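Local coordinates for nitrogenase molybdenum-iron protein beta chain (Clostridium pasteurianum, PDB 4WES) that forms, with the alpha chain, the molybdenum-iron component of nitrogenase, which reduces dinitrogen to ammonia, and binds an [8Fe-7S] cluster shared with that chain, at residues M348-E353 / S366-E371. Residues are numbered along the deposited sequence; the frame is centred on the assembly and turned at random.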
ATOM      1  N   MET B 348       6.103 -27.413 -19.978  1.00 15.93           N
ATOM      2  CA  MET B 348       6.709 -28.170 -18.884  0.52 18.43           C
ATOM      3  C   MET B 348       7.780 -27.411 -18.115  1.00 15.89           C
ATOM      4  O   MET B 348       8.082 -27.749 -16.983  1.00 17.58           O
ATOM      5  CB  MET B 348       7.329 -29.467 -19.408  0.52 22.71           C
ATOM      6  CG  MET B 348       6.333 -30.331 -20.158  0.52 27.79           C
ATOM      7  SD  MET B 348       5.031 -30.943 -19.075  0.52 45.37           S
ATOM      8  CE  MET B 348       3.761 -29.686 -19.139  0.52 34.38           C
ATOM      9  N   LYS B 349       8.355 -26.379 -18.739  1.00 14.93           N
ATOM     10  CA  LYS B 349       9.466 -25.687 -18.079  1.00 15.56           C
ATOM     11  C   LYS B 349       9.092 -25.157 -16.711  1.00 13.56           C
ATOM     12  O   LYS B 349       9.838 -25.296 -15.753  1.00 15.36           O
ATOM     13  CB  LYS B 349      10.027 -24.577 -18.953  1.00 19.83           C
ATOM     14  CG  LYS B 349      11.306 -24.004 -18.399  1.00 27.47           C
ATOM     15  CD  LYS B 349      12.002 -23.069 -19.360  1.00 51.41           C
ATOM     16  CE  LYS B 349      13.380 -22.688 -18.823  1.00 87.12           C
ATOM     17  NZ  LYS B 349      13.348 -22.309 -17.377  1.00 61.50           N
ATOM     18  N   PHE B 350       7.911 -24.544 -16.627  1.00 13.73           N
ATOM     19  CA  PHE B 350       7.424 -23.969 -15.356  1.00 12.69           C
ATOM     20  C   PHE B 350       7.414 -25.018 -14.268  1.00 11.85           C
ATOM     21  O   PHE B 350       7.903 -24.800 -13.144  1.00 13.59           O
ATOM     22  CB  PHE B 350       6.030 -23.404 -15.602  1.00 12.40           C
ATOM     23  CG  PHE B 350       5.358 -22.811 -14.402  1.00 11.17           C
ATOM     24  CD1 PHE B 350       4.519 -23.560 -13.588  1.00 11.93           C
ATOM     25  CD2 PHE B 350       5.424 -21.455 -14.157  1.00 12.59           C
ATOM     26  CE1 PHE B 350       3.809 -22.968 -12.552  1.00 13.50           C
ATOM     27  CE2 PHE B 350       4.733 -20.883 -13.142  1.00 14.80           C
ATOM     28  CZ  PHE B 350       3.916 -21.625 -12.328  1.00 14.67           C
ATOM     29  N   GLN B 351       6.829 -26.175 -14.569  1.00 12.85           N
ATOM     30  CA  GLN B 351       6.763 -27.245 -13.595  1.00 14.90           C
ATOM     31  C   GLN B 351       8.151 -27.683 -13.134  1.00 14.61           C
ATOM     32  O   GLN B 351       8.412 -27.828 -11.942  1.00 14.80           O
ATOM     33  CB  GLN B 351       6.065 -28.443 -14.228  1.00 18.09           C
ATOM     34  CG  GLN B 351       5.756 -29.549 -13.261  1.00 20.49           C
ATOM     35  CD  GLN B 351       4.433 -29.325 -12.565  1.00 24.42           C
ATOM     36  OE1 GLN B 351       3.424 -29.027 -13.211  1.00 33.31           O
ATOM     37  NE2 GLN B 351       4.430 -29.440 -11.254  1.00 32.10           N
ATOM     38  N   LYS B 352       9.025 -27.903 -14.100  1.00 13.76           N
ATOM     39  CA  LYS B 352      10.371 -28.352 -13.771  0.51 13.69           C
ATOM     40  C   LYS B 352      11.122 -27.333 -12.925  1.00 14.14           C
ATOM     41  O   LYS B 352      11.761 -27.700 -11.933  1.00 14.85           O
ATOM     42  CB  LYS B 352      11.152 -28.637 -15.048  0.51 14.89           C
ATOM     43  CG  LYS B 352      10.715 -29.904 -15.749  0.51 15.85           C
ATOM     44  CD  LYS B 352      11.475 -30.089 -17.052  0.51 19.41           C
ATOM     45  CE  LYS B 352      10.850 -31.134 -17.958  0.51 23.25           C
ATOM     46  NZ  LYS B 352      11.435 -31.001 -19.318  0.51 35.82           N
ATOM     47  N   GLU B 353      11.062 -26.056 -13.308  1.00 13.16           N
ATOM     48  CA  GLU B 353      11.816 -25.043 -12.591  1.00 14.62           C
ATOM     49  C   GLU B 353      11.291 -24.823 -11.179  1.00 13.30           C
ATOM     50  O   GLU B 353      12.072 -24.671 -10.244  1.00 14.41           O
ATOM     51  CB  GLU B 353      11.845 -23.740 -13.370  1.00 15.92           C
ATOM     52  CG  GLU B 353      12.523 -23.853 -14.706  1.00 18.16           C
ATOM     53  CD  GLU B 353      13.985 -24.060 -14.571  1.00 27.96           C
ATOM     54  OE1 GLU B 353      14.650 -23.239 -13.897  1.00 48.08           O
ATOM     55  OE2 GLU B 353      14.475 -25.039 -15.166  1.00 57.44           O
ATOM     56  N   SER B 366       3.867 -28.404  -1.375  1.00 16.15           N
ATOM     57  CA  SER B 366       3.320 -27.357  -2.241  1.00 13.70           C
ATOM     58  C   SER B 366       2.631 -27.967  -3.447  1.00 14.36           C
ATOM     59  O   SER B 366       2.905 -29.107  -3.825  1.00 18.24           O
ATOM     60  CB  SER B 366       4.435 -26.416  -2.672  1.00 13.19           C
ATOM     61  OG  SER B 366       4.970 -25.729  -1.550  1.00 14.50           O
ATOM     62  N   LYS B 367       1.733 -27.209  -4.037  1.00 11.71           N
ATOM     63  CA  LYS B 367       1.020 -27.618  -5.234  1.00 11.78           C
ATOM     64  C   LYS B 367       1.415 -26.683  -6.348  1.00 12.28           C
ATOM     65  O   LYS B 367       1.225 -25.484  -6.240  1.00 12.78           O
ATOM     66  CB  LYS B 367      -0.501 -27.619  -5.059  1.00 13.14           C
ATOM     67  CG  LYS B 367      -1.004 -28.539  -3.961  1.00 16.29           C
ATOM     68  CD  LYS B 367      -2.530 -28.590  -3.892  1.00 19.40           C
ATOM     69  CE  LYS B 367      -3.025 -29.595  -2.875  1.00 31.10           C
ATOM     70  NZ  LYS B 367      -4.519 -29.660  -2.877  1.00 37.98           N
ATOM     71  N   VAL B 368       1.932 -27.246  -7.425  1.00 12.22           N
ATOM     72  CA  VAL B 368       2.371 -26.524  -8.598  1.00 13.47           C
ATOM     73  C   VAL B 368       1.557 -27.023  -9.776  1.00 15.17           C
ATOM     74  O   VAL B 368       1.474 -28.253  -9.973  1.00 19.68           O
ATOM     75  CB  VAL B 368       3.858 -26.799  -8.834  1.00 15.08           C
ATOM     76  CG1 VAL B 368       4.351 -26.099 -10.069  1.00 15.48           C
ATOM     77  CG2 VAL B 368       4.689 -26.399  -7.622  1.00 16.25           C
ATOM     78  N   LYS B 369       0.918 -26.152 -10.533  1.00 12.27           N
ATOM     79  CA  LYS B 369       0.101 -26.612 -11.626  1.00 12.01           C
ATOM     80  C   LYS B 369       0.246 -25.718 -12.849  1.00 10.55           C
ATOM     81  O   LYS B 369       0.105 -24.490 -12.789  1.00 12.41           O
ATOM     82  CB  LYS B 369      -1.372 -26.702 -11.233  1.00 12.82           C
ATOM     83  CG  LYS B 369      -2.244 -27.341 -12.301  1.00 13.11           C
ATOM     84  CD  LYS B 369      -3.672 -27.569 -11.818  1.00 14.72           C
ATOM     85  CE  LYS B 369      -4.538 -28.104 -12.911  1.00 18.26           C
ATOM     86  NZ  LYS B 369      -5.943 -28.325 -12.452  1.00 25.18           N
ATOM     87  N   VAL B 370       0.508 -26.362 -13.972  1.00 10.47           N
ATOM     88  CA  VAL B 370       0.489 -25.754 -15.290  1.00 10.32           C
ATOM     89  C   VAL B 370      -0.924 -25.938 -15.872  1.00  9.81           C
ATOM     90  O   VAL B 370      -1.525 -27.020 -15.748  1.00 11.14           O
ATOM     91  CB  VAL B 370       1.545 -26.411 -16.174  1.00 11.98           C
ATOM     92  CG1 VAL B 370       1.418 -26.016 -17.627  1.00 13.20           C
ATOM     93  CG2 VAL B 370       2.928 -26.082 -15.647  1.00 14.57           C
ATOM     94  N   GLU B 371      -1.449 -24.907 -16.509  1.00 10.45           N
ATOM     95  CA  GLU B 371      -2.824 -24.922 -16.965  1.00 10.41           C
ATOM     96  C   GLU B 371      -3.795 -25.136 -15.796  1.00 10.52           C
ATOM     97  O   GLU B 371      -4.822 -25.794 -15.928  1.00 12.06           O
ATOM     98  CB  GLU B 371      -3.065 -25.862 -18.132  1.00 11.13           C
ATOM     99  CG  GLU B 371      -2.269 -25.498 -19.370  1.00 12.25           C
ATOM    100  CD  GLU B 371      -2.597 -26.396 -20.518  1.00 13.38           C
ATOM    101  OE1 GLU B 371      -3.523 -26.093 -21.299  1.00 15.91           O
ATOM    102  OE2 GLU B 371      -1.960 -27.441 -20.615  1.00 20.83           O
TER
HETATM  103  O   HOH W   1       0.883 -29.255 -13.736  1.00 24.39           O
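F350 and Q351, neighbours on one turn of helix, meet the same two valines of a strand in quite different ways, one by apolar packing and the other largely through polar atoms. The tight part belongs to F350. Its CB points toward the strand, and with CG anti to the backbone N the ring lies beside the two valines. CD1 of F350 is 3.6 Å from CG2 of V370. Further along the ring, CE1 of F350 stands 4.0 Å from CG1 of V368. Both methyls approach the ring obliquely. The phenyl group is buried; V341 and T343 of the adjoining strand, together with P321, I324 and I325 of helix 321-333, also pack against it.

The contact lies within a beta-alpha-beta crossover. Helix 348-360 connects strands 337-343 and 367-370, parallel neighbours in a five-stranded parallel sheet, and packs against one face of it. Segment 348-353 runs nearly antiparallel to strand 367-370 (167°), the two axes coming within 8.0 Å. Strand 367-370 is an outermost strand of this sheet within the chain, consistent with Q351 being partly exposed where F350 is buried. Bent at chi2 (86°), the Q351 chain carries its amide across to the strand backbone. NE2 of Q351 donates a weak hydrogen bond to the carbonyl O of V368, 3.4 Å long though fairly straight at 161°; a second weak bond joins NE2 to D355 on the same helix. The other half of the amide is bridged by water: OE1 of Q351 accepts a hydrogen bond at 2.6 Å from a water molecule. That water in turn accepts one from the backbone N of V370 at 2.9 Å. On the far side of the strand, K369 points away from the helix and forms a salt bridge with D376.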